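Local coordinates for flagellar brake protein YcgR (PDB 5Y6F) that acts as a flagellar brake, binding cyclic di-GMP and then elements of the flagellar motor, which slows the motor and lowers motility, at residues Gln78-Glu83 / Leu108-Arg113; Asp49-Asp54 / Thr102-Thr107; Lys25-Leu30 / Ile40-Ala45. All blocks are in the same frame, centred on the assembly; numbering follows the deposited sequence.

Interaction 1: residues Gln78-Glu83 / Leu108-Arg113; sequences QGAKVE and LWFVQR. With C2E (9,9'-[(2R,3R,3aS,5S,7aR,9R,10R,10aS,12S,14aR)-3,5,10,12-tetrahydroxy-5,12-dioxidooctahydro-2H,7H-difuro[3,2-d:3',2'-j][1,3,7,9,2,8]tetraoxadiphosphacyclododecine-2,9-diyl]bis(2-amino-1,9-dihydro-6H-purin-6-one)), chain D.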
loop_
_atom_site.group_PDB
_atom_site.type_symbol
_atom_site.label_atom_id
_atom_site.label_comp_id
_atom_site.label_asym_id
_atom_site.label_seq_id
_atom_site.Cartn_x
_atom_site.Cartn_y
_atom_site.Cartn_z
ATOM N N GLN A 78 7.333 4.654 -2.030
ATOM C CA GLN A 78 6.894 5.984 -1.618
ATOM C C GLN A 78 6.283 6.748 -2.777
ATOM O O GLN A 78 6.977 7.058 -3.754
ATOM C CB GLN A 78 8.080 6.762 -1.067
ATOM C CG GLN A 78 7.665 8.157 -0.593
ATOM C CD GLN A 78 6.645 8.094 0.531
ATOM O OE1 GLN A 78 6.690 7.189 1.362
ATOM N NE2 GLN A 78 5.710 9.045 0.551
ATOM N N GLY A 79 4.988 7.072 -2.669
ATOM C CA GLY A 79 4.324 7.827 -3.718
ATOM C C GLY A 79 3.863 7.001 -4.900
ATOM O O GLY A 79 3.285 7.563 -5.862
ATOM N N ALA A 80 4.087 5.686 -4.894
ATOM C CA ALA A 80 3.536 4.952 -6.031
ATOM C C ALA A 80 3.325 3.487 -5.688
ATOM O O ALA A 80 3.989 2.917 -4.821
ATOM C CB ALA A 80 4.441 5.041 -7.256
ATOM N N LYS A 81 2.445 2.877 -6.462
ATOM C CA LYS A 81 2.338 1.440 -6.590
ATOM C C LYS A 81 2.878 1.036 -7.963
ATOM O O LYS A 81 2.513 1.633 -8.991
ATOM C CB LYS A 81 0.884 0.994 -6.439
ATOM C CG LYS A 81 0.698 -0.516 -6.565
ATOM C CD LYS A 81 -0.760 -0.875 -6.891
ATOM C CE LYS A 81 -0.986 -2.297 -6.588
ATOM N NZ LYS A 81 -2.412 -2.762 -6.727
ATOM N N VAL A 82 3.765 0.029 -7.983
ATOM C CA VAL A 82 4.281 -0.509 -9.231
ATOM C C VAL A 82 3.619 -1.848 -9.512
ATOM O O VAL A 82 3.330 -2.644 -8.604
ATOM C CB VAL A 82 5.808 -0.657 -9.176
ATOM C CG1 VAL A 82 6.346 -1.136 -10.558
ATOM C CG2 VAL A 82 6.467 0.652 -8.733
ATOM N N GLU A 83 3.373 -2.111 -10.775
ATOM C CA GLU A 83 2.780 -3.392 -11.077
ATOM C C GLU A 83 3.142 -3.740 -12.500
ATOM O O GLU A 83 3.067 -2.872 -13.369
ATOM C CB GLU A 83 1.266 -3.386 -10.870
ATOM C CG GLU A 83 0.598 -4.642 -11.470
ATOM C CD GLU A 83 -0.902 -4.737 -11.264
ATOM O OE1 GLU A 83 -1.425 -4.202 -10.252
ATOM O OE2 GLU A 83 -1.565 -5.382 -12.122
ATOM N N LEU A 108 5.008 -1.374 -17.776
ATOM C CA LEU A 108 4.733 -1.437 -16.348
ATOM C C LEU A 108 3.834 -0.284 -15.893
ATOM O O LEU A 108 3.852 0.800 -16.477
ATOM C CB LEU A 108 6.039 -1.437 -15.550
ATOM C CG LEU A 108 6.978 -0.248 -15.761
ATOM C CD1 LEU A 108 6.300 1.053 -15.357
ATOM C CD2 LEU A 108 8.271 -0.443 -14.986
ATOM N N TRP A 109 3.060 -0.526 -14.840
ATOM C CA TRP A 109 2.195 0.475 -14.249
ATOM C C TRP A 109 2.951 1.142 -13.107
ATOM O O TRP A 109 3.563 0.462 -12.270
ATOM C CB TRP A 109 0.923 -0.174 -13.700
ATOM C CG TRP A 109 0.049 -0.749 -14.729
ATOM C CD1 TRP A 109 -0.088 -2.087 -15.035
ATOM C CD2 TRP A 109 -0.800 -0.038 -15.647
ATOM N NE1 TRP A 109 -1.029 -2.242 -16.037
ATOM C CE2 TRP A 109 -1.464 -1.009 -16.440
ATOM C CE3 TRP A 109 -1.101 1.312 -15.849
ATOM C CZ2 TRP A 109 -2.367 -0.661 -17.449
ATOM C CZ3 TRP A 109 -2.023 1.651 -16.830
ATOM C CH2 TRP A 109 -2.627 0.673 -17.618
ATOM N N PHE A 110 2.941 2.461 -13.101
ATOM C CA PHE A 110 3.551 3.250 -12.041
ATOM C C PHE A 110 2.388 4.088 -11.507
ATOM O O PHE A 110 2.098 5.140 -12.055
ATOM C CB PHE A 110 4.675 4.111 -12.572
ATOM C CG PHE A 110 5.529 4.755 -11.482
ATOM C CD1 PHE A 110 6.471 3.987 -10.772
ATOM C CD2 PHE A 110 5.418 6.116 -11.201
ATOM C CE1 PHE A 110 7.287 4.541 -9.775
ATOM C CE2 PHE A 110 6.258 6.714 -10.202
ATOM C CZ PHE A 110 7.177 5.929 -9.487
ATOM N N VAL A 111 1.674 3.587 -10.496
ATOM C CA VAL A 111 0.354 4.091 -10.166
ATOM C C VAL A 111 0.435 5.162 -9.074
ATOM O O VAL A 111 0.885 4.903 -7.961
ATOM C CB VAL A 111 -0.556 2.945 -9.734
ATOM C CG1 VAL A 111 -1.888 3.506 -9.308
ATOM C CG2 VAL A 111 -0.671 1.846 -10.896
ATOM N N GLN A 112 -0.043 6.350 -9.376
ATOM C CA GLN A 112 0.038 7.488 -8.463
ATOM C C GLN A 112 -1.322 8.191 -8.412
ATOM O O GLN A 112 -1.479 9.236 -9.018
ATOM C CB GLN A 112 1.127 8.428 -8.974
ATOM C CG GLN A 112 2.497 7.747 -9.078
ATOM C CD GLN A 112 3.554 8.764 -9.445
ATOM O OE1 GLN A 112 3.599 9.224 -10.564
ATOM N NE2 GLN A 112 4.392 9.124 -8.481
ATOM N N ARG A 113 -2.279 7.667 -7.635
ATOM C CA ARG A 113 -3.624 8.197 -7.741
ATOM C C ARG A 113 -3.972 9.173 -6.622
ATOM O O ARG A 113 -5.083 9.711 -6.632
ATOM C CB ARG A 113 -4.658 7.053 -7.723
ATOM C CG ARG A 113 -4.457 6.005 -8.767
ATOM C CD ARG A 113 -5.337 4.760 -8.458
ATOM N NE ARG A 113 -4.676 3.842 -7.502
ATOM C CZ ARG A 113 -5.046 2.576 -7.331
ATOM N NH1 ARG A 113 -6.065 2.071 -8.047
ATOM N NH2 ARG A 113 -4.391 1.810 -6.478
HETATM P P1 C2E D . -1.743 1.041 1.805
HETATM O O2P C2E D . -1.555 2.622 1.642
HETATM O O1P C2E D . -1.381 0.604 3.182
HETATM O "O5'" C2E D . -3.251 0.631 1.435
HETATM C "C5'" C2E D . -3.628 -0.737 1.789
HETATM C "C4'" C2E D . -4.979 -1.113 1.245
HETATM O "O4'" C2E D . -5.944 -0.189 1.734
HETATM C "C3'" C2E D . -4.987 -0.939 -0.262
HETATM O "O3'" C2E D . -4.524 -2.104 -0.910
HETATM C "C2'" C2E D . -6.479 -0.773 -0.507
HETATM O "O2'" C2E D . -7.193 -1.990 -0.404
HETATM C "C1'" C2E D . -6.856 0.078 0.694
HETATM N N9 C2E D . -6.770 1.498 0.358
HETATM C C8 C2E D . -5.862 2.407 0.785
HETATM N N7 C2E D . -6.170 3.572 0.301
HETATM C C5 C2E D . -7.274 3.457 -0.453
HETATM C C6 C2E D . -8.034 4.353 -1.208
HETATM O O6 C2E D . -7.733 5.528 -1.272
HETATM N N1 C2E D . -9.114 3.877 -1.834
HETATM C C2 C2E D . -9.442 2.560 -1.758
HETATM N N2 C2E D . -10.532 2.091 -2.445
HETATM N N3 C2E D . -8.719 1.718 -1.066
HETATM C C4 C2E D . -7.664 2.132 -0.410
HETATM P P11 C2E D . -4.004 -2.107 -2.404
HETATM O O21 C2E D . -4.972 -1.288 -3.396
HETATM O O11 C2E D . -3.600 -3.450 -2.827
HETATM O O5A C2E D . -2.644 -1.271 -2.307
HETATM C C5A C2E D . -1.564 -1.844 -1.625
HETATM C C4A C2E D . -0.456 -0.796 -1.370
HETATM O O4A C2E D . 0.026 -0.221 -2.588
HETATM C C3A C2E D . -1.006 0.372 -0.591
HETATM O O3A C2E D . -0.873 0.148 0.809
HETATM C C2A C2E D . -0.028 1.494 -1.005
HETATM O O2A C2E D . 1.298 1.265 -0.535
HETATM C C1A C2E D . 0.173 1.197 -2.463
HETATM N N91 C2E D . -0.671 1.950 -3.393
HETATM C C81 C2E D . -1.700 1.514 -4.160
HETATM N N71 C2E D . -2.121 2.461 -4.902
HETATM C C51 C2E D . -1.400 3.583 -4.654
HETATM C C61 C2E D . -1.414 4.879 -5.179
HETATM O O61 C2E D . -2.234 5.132 -6.042
HETATM N N11 C2E D . -0.538 5.796 -4.675
HETATM C C21 C2E D . 0.381 5.414 -3.725
HETATM N N21 C2E D . 1.301 6.344 -3.287
HETATM N N31 C2E D . 0.441 4.164 -3.258
HETATM C C41 C2E D . -0.443 3.268 -3.693
HETATM O O HOH W 1 -4.320 -1.058 -5.857
#
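Lys-81 and Val-111 face each other as an antiparallel hydrogen-bonded pair, Lys-81 N giving to Val-111 O at 3.0 Å and Val-111 N to Lys-81 O at 2.6 Å; Glu-83 and Trp-109 repeat the pairing two residues on. The lysine side chain then runs out along cyclic di-GMP. Lys-81 CB touches the ligand's C81 at 3.5 Å and CB of Val-111 more loosely; CG lies by C81 and the sugar oxygen O4A, CD again by C81. Because CG stands anti to the backbone N (chi1 180°) and the chain stays extended, Lys-81 NZ reaches water 1 at 2.7 Å. That water also accepts from Arg-113 NH2 and donates to the phosphate oxygen O21. Arg-113 reads the guanine edge: N and NE both give to O61, and NH2 to N71 at 2.8 Å, the chain bending at chi3 (-84°) to bring the guanidinium edge there. On the face of the sheet that carries Phe-110, the small CB of Ala-80 sits over the ring, 3.8 Å from its centroid. Tyr-4 binds both Lys-81 NZ and Glu-83 OE1. Apolar carbons thus lie against the base, Arg-113 meets its acceptors directly, and both cations reach the phosphate through one water, suiting an anionic dinucleotide.

Interaction 2: residues Asp49-Asp54 / Thr102-Thr107; sequences DKLVLD and TVPPPT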
loop_
_atom_site.group_PDB
_atom_site.type_symbol
_atom_site.label_atom_id
_atom_site.label_comp_id
_atom_site.label_asym_id
_atom_site.label_seq_id
_atom_site.Cartn_x
_atom_site.Cartn_y
_atom_site.Cartn_z
ATOM N N ASP A 49 18.344 -7.040 -20.401
ATOM C CA ASP A 49 17.971 -8.376 -20.853
ATOM C C ASP A 49 17.551 -9.335 -19.737
ATOM O O ASP A 49 17.007 -10.400 -20.046
ATOM C CB ASP A 49 19.139 -9.016 -21.631
ATOM C CG ASP A 49 19.452 -8.290 -22.941
ATOM O OD1 ASP A 49 18.951 -7.155 -23.146
ATOM O OD2 ASP A 49 20.193 -8.861 -23.773
ATOM N N LYS A 50 17.804 -9.015 -18.462
ATOM C CA LYS A 50 17.610 -9.958 -17.358
ATOM C C LYS A 50 16.903 -9.268 -16.204
ATOM O O LYS A 50 17.303 -8.167 -15.807
ATOM C CB LYS A 50 18.939 -10.504 -16.813
ATOM C CG LYS A 50 19.596 -11.691 -17.519
ATOM C CD LYS A 50 20.652 -12.343 -16.581
ATOM C CE LYS A 50 21.354 -13.577 -17.189
ATOM N NZ LYS A 50 22.052 -14.408 -16.150
ATOM N N LEU A 51 15.885 -9.928 -15.644
ATOM C CA LEU A 51 15.392 -9.657 -14.293
ATOM C C LEU A 51 15.756 -10.838 -13.427
ATOM O O LEU A 51 15.453 -11.981 -13.792
ATOM C CB LEU A 51 13.874 -9.489 -14.243
ATOM C CG LEU A 51 13.338 -8.146 -13.831
ATOM C CD1 LEU A 51 13.988 -7.119 -14.747
ATOM C CD2 LEU A 51 11.802 -8.141 -13.950
ATOM N N VAL A 52 16.403 -10.567 -12.297
ATOM C CA VAL A 52 16.783 -11.600 -11.349
ATOM C C VAL A 52 16.064 -11.310 -10.044
ATOM O O VAL A 52 16.173 -10.201 -9.494
ATOM C CB VAL A 52 18.298 -11.688 -11.139
ATOM C CG1 VAL A 52 18.585 -12.742 -10.080
ATOM C CG2 VAL A 52 18.946 -12.114 -12.426
ATOM N N LEU A 53 15.323 -12.301 -9.564
ATOM C CA LEU A 53 14.494 -12.169 -8.383
ATOM C C LEU A 53 14.938 -13.199 -7.372
ATOM O O LEU A 53 15.365 -14.309 -7.734
ATOM C CB LEU A 53 13.023 -12.392 -8.710
ATOM C CG LEU A 53 12.135 -11.274 -9.282
ATOM C CD1 LEU A 53 12.864 -10.302 -10.158
ATOM C CD2 LEU A 53 11.045 -11.936 -10.062
ATOM N N ASP A 54 14.840 -12.831 -6.104
ATOM C CA ASP A 54 15.198 -13.792 -5.089
ATOM C C ASP A 54 14.205 -14.943 -5.090
ATOM O O ASP A 54 13.028 -14.771 -5.404
ATOM C CB ASP A 54 15.245 -13.146 -3.714
ATOM C CG ASP A 54 15.934 -14.032 -2.709
ATOM O OD1 ASP A 54 16.636 -14.967 -3.159
ATOM O OD2 ASP A 54 15.788 -13.812 -1.491
ATOM N N THR A 102 14.016 -13.706 -15.514
ATOM C CA THR A 102 13.037 -13.508 -16.573
ATOM C C THR A 102 13.447 -12.318 -17.431
ATOM O O THR A 102 14.228 -11.461 -17.009
ATOM C CB THR A 102 11.619 -13.305 -16.010
ATOM O OG1 THR A 102 10.666 -13.345 -17.078
ATOM C CG2 THR A 102 11.494 -11.972 -15.298
ATOM N N VAL A 103 12.924 -12.302 -18.657
ATOM C CA VAL A 103 12.953 -11.093 -19.484
ATOM C C VAL A 103 12.180 -9.992 -18.764
ATOM O O VAL A 103 11.149 -10.279 -18.119
ATOM C CB VAL A 103 12.338 -11.384 -20.869
ATOM C CG1 VAL A 103 12.199 -10.113 -21.689
ATOM C CG2 VAL A 103 13.177 -12.384 -21.612
ATOM N N PRO A 104 12.615 -8.739 -18.802
ATOM C CA PRO A 104 11.821 -7.673 -18.184
ATOM C C PRO A 104 10.506 -7.506 -18.923
ATOM O O PRO A 104 10.376 -7.929 -20.086
ATOM C CB PRO A 104 12.705 -6.427 -18.338
ATOM C CG PRO A 104 14.093 -6.966 -18.554
ATOM C CD PRO A 104 13.902 -8.247 -19.320
ATOM N N PRO A 105 9.502 -6.929 -18.271
ATOM C CA PRO A 105 8.247 -6.638 -18.958
ATOM C C PRO A 105 8.458 -5.533 -19.971
ATOM O O PRO A 105 9.207 -4.579 -19.720
ATOM C CB PRO A 105 7.323 -6.170 -17.815
ATOM C CG PRO A 105 8.286 -5.493 -16.858
ATOM C CD PRO A 105 9.532 -6.355 -16.901
ATOM N N PRO A 106 7.809 -5.608 -21.126
ATOM C CA PRO A 106 7.874 -4.471 -22.058
ATOM C C PRO A 106 7.110 -3.222 -21.562
ATOM O O PRO A 106 7.340 -2.131 -22.096
ATOM C CB PRO A 106 7.283 -5.053 -23.353
ATOM C CG PRO A 106 6.330 -6.114 -22.883
ATOM C CD PRO A 106 6.949 -6.697 -21.620
ATOM N N THR A 107 6.246 -3.339 -20.548
ATOM C CA THR A 107 5.476 -2.220 -19.994
ATOM C C THR A 107 5.261 -2.459 -18.500
ATOM O O THR A 107 5.313 -3.593 -18.034
ATOM C CB THR A 107 4.095 -2.059 -20.661
ATOM O OG1 THR A 107 3.179 -3.007 -20.083
ATOM C CG2 THR A 107 4.128 -2.353 -22.168
#
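Leu-51 and Thr-102 form an antiparallel hydrogen-bonded pair: Leu-51 N gives to Thr-102 O at 2.6 Å, and Thr-102 N returns a bond to Leu-51 O at 2.8 Å. Their side chains lie side by side and point the same way, Leu-51 CB meeting Thr-102 CG2 at 3.6 Å. The branched leucine then divides its two methyls between successive prolines. Leu-51 CD1 rests on CG of Pro-104 at 3.8 Å, and its CD2 approaches CD of Pro-105 at 4.1 Å, the leucine and Pro-105 crossing at about a right angle. Pro-104 also lays its CD against the backbone carbonyl of Asp-49. Prolines suit this place: they offer apolar ring surface and, lacking an N-H, do not continue the strand ladder, and the chain leaves the sheet here. A threonine suits its place because its two branches do different work. With OG1 anti to the backbone N (chi1 -170°), the hydroxyl bonds to Gln-88 O, and CG2 is left to meet the leucine. Farther out, Phe-84 of strand 80-86 packs on both Leu-51 and Pro-105, and Ile-46 of strand 37-47 on Leu-51. The contact therefore lies where strand 50-54, between 37-47 and 97-102 in the sheet, meets the end of strand 97-102 and the loop that follows it.

Interaction 3: residues Lys25-Leu30 / Ile40-Ala45; sequences KAAIPL and ISKLLA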
loop_
_atom_site.group_PDB
_atom_site.type_symbol
_atom_site.label_atom_id
_atom_site.label_comp_id
_atom_site.label_asym_id
_atom_site.label_seq_id
_atom_site.Cartn_x
_atom_site.Cartn_y
_atom_site.Cartn_z
ATOM N N LYS A 25 17.549 -0.634 -6.215
ATOM C CA LYS A 25 18.473 0.154 -5.397
ATOM C C LYS A 25 17.916 0.363 -3.990
ATOM O O LYS A 25 18.682 0.402 -3.020
ATOM C CB LYS A 25 18.765 1.499 -6.068
ATOM C CG LYS A 25 19.684 2.438 -5.240
ATOM C CD LYS A 25 21.133 2.373 -5.707
ATOM C CE LYS A 25 22.046 3.236 -4.847
ATOM N NZ LYS A 25 22.709 2.448 -3.745
ATOM N N ALA A 26 16.589 0.497 -3.873
ATOM C CA ALA A 26 15.869 0.652 -2.613
ATOM C C ALA A 26 15.524 -0.670 -1.944
ATOM O O ALA A 26 14.978 -0.649 -0.842
ATOM C CB ALA A 26 14.559 1.437 -2.827
ATOM N N ALA A 27 15.804 -1.818 -2.560
ATOM C CA ALA A 27 15.449 -3.103 -1.939
ATOM C C ALA A 27 13.953 -3.181 -1.601
ATOM O O ALA A 27 13.572 -3.659 -0.545
ATOM C CB ALA A 27 16.285 -3.357 -0.669
ATOM N N ILE A 28 13.092 -2.699 -2.485
ATOM C CA ILE A 28 11.649 -2.780 -2.274
ATOM C C ILE A 28 11.193 -4.231 -2.401
ATOM O O ILE A 28 11.389 -4.853 -3.450
ATOM C CB ILE A 28 10.860 -1.933 -3.284
ATOM C CG1 ILE A 28 11.234 -0.445 -3.217
ATOM C CG2 ILE A 28 9.383 -2.079 -2.992
ATOM C CD1 ILE A 28 11.103 0.144 -1.810
ATOM N N PRO A 29 10.503 -4.771 -1.403
ATOM C CA PRO A 29 9.919 -6.110 -1.542
ATOM C C PRO A 29 8.981 -6.204 -2.733
ATOM O O PRO A 29 8.235 -5.274 -3.043
ATOM C CB PRO A 29 9.157 -6.291 -0.223
ATOM C CG PRO A 29 9.998 -5.397 0.795
ATOM C CD PRO A 29 10.257 -4.171 -0.073
ATOM N N LEU A 30 9.016 -7.346 -3.400
ATOM C CA LEU A 30 8.145 -7.624 -4.524
ATOM C C LEU A 30 7.144 -8.694 -4.110
ATOM O O LEU A 30 7.503 -9.662 -3.452
ATOM C CB LEU A 30 8.949 -8.106 -5.728
ATOM C CG LEU A 30 10.102 -7.278 -6.294
ATOM C CD1 LEU A 30 10.494 -7.948 -7.569
ATOM C CD2 LEU A 30 9.775 -5.792 -6.590
ATOM N N ILE A 40 6.719 -13.502 -1.524
ATOM C CA ILE A 40 7.473 -12.267 -1.380
ATOM C C ILE A 40 8.886 -12.505 -1.886
ATOM O O ILE A 40 9.494 -13.538 -1.577
ATOM C CB ILE A 40 7.505 -11.811 0.079
ATOM C CG1 ILE A 40 6.073 -11.655 0.622
ATOM C CG2 ILE A 40 8.294 -10.514 0.153
ATOM C CD1 ILE A 40 5.236 -10.664 -0.192
ATOM N N SER A 41 9.397 -11.565 -2.674
ATOM C CA SER A 41 10.712 -11.702 -3.297
ATOM C C SER A 41 11.359 -10.320 -3.325
ATOM O O SER A 41 10.914 -9.366 -2.678
ATOM C CB SER A 41 10.570 -12.319 -4.704
ATOM O OG SER A 41 11.825 -12.394 -5.345
ATOM N N LYS A 42 12.404 -10.180 -4.119
ATOM C CA LYS A 42 13.186 -8.959 -4.116
ATOM C C LYS A 42 13.909 -8.885 -5.452
ATOM O O LYS A 42 14.284 -9.915 -6.025
ATOM C CB LYS A 42 14.171 -8.967 -2.946
ATOM C CG LYS A 42 14.955 -7.681 -2.793
ATOM C CD LYS A 42 15.681 -7.621 -1.434
ATOM C CE LYS A 42 14.711 -7.750 -0.236
ATOM N NZ LYS A 42 13.697 -6.650 -0.096
ATOM N N LEU A 43 14.111 -7.670 -5.942
ATOM C CA LEU A 43 14.874 -7.467 -7.166
ATOM C C LEU A 43 16.362 -7.529 -6.810
ATOM O O LEU A 43 16.882 -6.660 -6.096
ATOM C CB LEU A 43 14.494 -6.134 -7.806
ATOM C CG LEU A 43 14.852 -6.009 -9.290
ATOM C CD1 LEU A 43 14.485 -7.291 -9.963
ATOM C CD2 LEU A 43 14.076 -4.868 -9.922
ATOM N N LEU A 44 17.036 -8.576 -7.284
ATOM C CA LEU A 44 18.418 -8.843 -6.937
ATOM C C LEU A 44 19.370 -8.169 -7.906
ATOM O O LEU A 44 20.466 -7.740 -7.531
ATOM C CB LEU A 44 18.680 -10.347 -6.949
ATOM C CG LEU A 44 18.018 -11.053 -5.795
ATOM C CD1 LEU A 44 18.247 -12.549 -5.904
ATOM C CD2 LEU A 44 18.587 -10.479 -4.504
ATOM N N ALA A 45 18.979 -8.099 -9.161
ATOM C CA ALA A 45 19.804 -7.460 -10.166
ATOM C C ALA A 45 18.944 -7.299 -11.405
ATOM O O ALA A 45 17.979 -8.053 -11.614
ATOM C CB ALA A 45 21.047 -8.281 -10.462
HETATM O O HOH W 2 13.438 -5.258 -5.098
#
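Leu-30, which has the most surface buried here, is paired with Ser-41 through both backbone polar atoms. Leu-30 N gives a nearly straight bond (177°) to Ser-41 O at 2.9 Å, although the donor stands well above that carbonyl's plane; Ser-41 N gives to Leu-30 O at 2.8 Å. Ile-40 CA adds a CA-H...O contact to the same Leu-30 oxygen at 3.3 Å. With CG anti to the carbonyl carbon (chi1 -55°), Leu-30 CD1 comes to 4.0 Å from Leu-43 N and 4.4 Å from Leu-43 CB. A branched apolar residue fits, since this side of the hairpin is buried.

Lys-42 dominates the other face. Its chain starts extended, then bends at chi3 and chi4, which brings the ammonium alongside Pro-29, CG of the proline lying 4.0 Å from Lys-42 NZ. Lys-42 NZ gives a hydrogen bond to Ala-27 O at 3.0 Å, from above the carbonyl plane. A long flexible lysine can thus reach a carbonyl just past the helix end. Ala-27 has positive phi and closes a Schellman motif. Pro-29 is a rigid ring between the helix end and the paired Leu-30, its CB near Ile-40 CG2. Water 2 donates to Ile-28 O and accepts from Leu-43 N.

The small hydroxyl of Ser-41 lets its OG bond Asp-54 O of strand 50-54, while Leu-30 packs on Ile-73 and Ala-75 of strand 71-77 and on Leu-23. The hairpin of strands 29-34 and 37-47 is thereby held between those two neighbouring strands, with helix 13-25 packed against its leucine face.

All three contacts reach one antiparallel sheet of the PilZN region, and each is partly buried: Leu-30 and Leu-51 lie inside, whereas Asp-49, Lys-50 and Ile-40 are exposed at the margins. Interactions 2 and 3 adjoin, since strands 37-47 and 50-54 are neighbours, joined by the probable bond of Leu-44 N to Val-52 O. Interaction 1 lies toward the other end of the sheet, nearest the chain's centre, and its strand 108-111 continues directly from the proline loop of interaction 2. Chemistry follows place. Interaction 1 combines a regular strand ladder with charged groups turned to the ligand; interaction 2 is a single pair of residues backed by proline and leucine; interaction 3 couples a buried leucine with a lysine hydrogen-bonded to a carbonyl at a helix-to-strand turn.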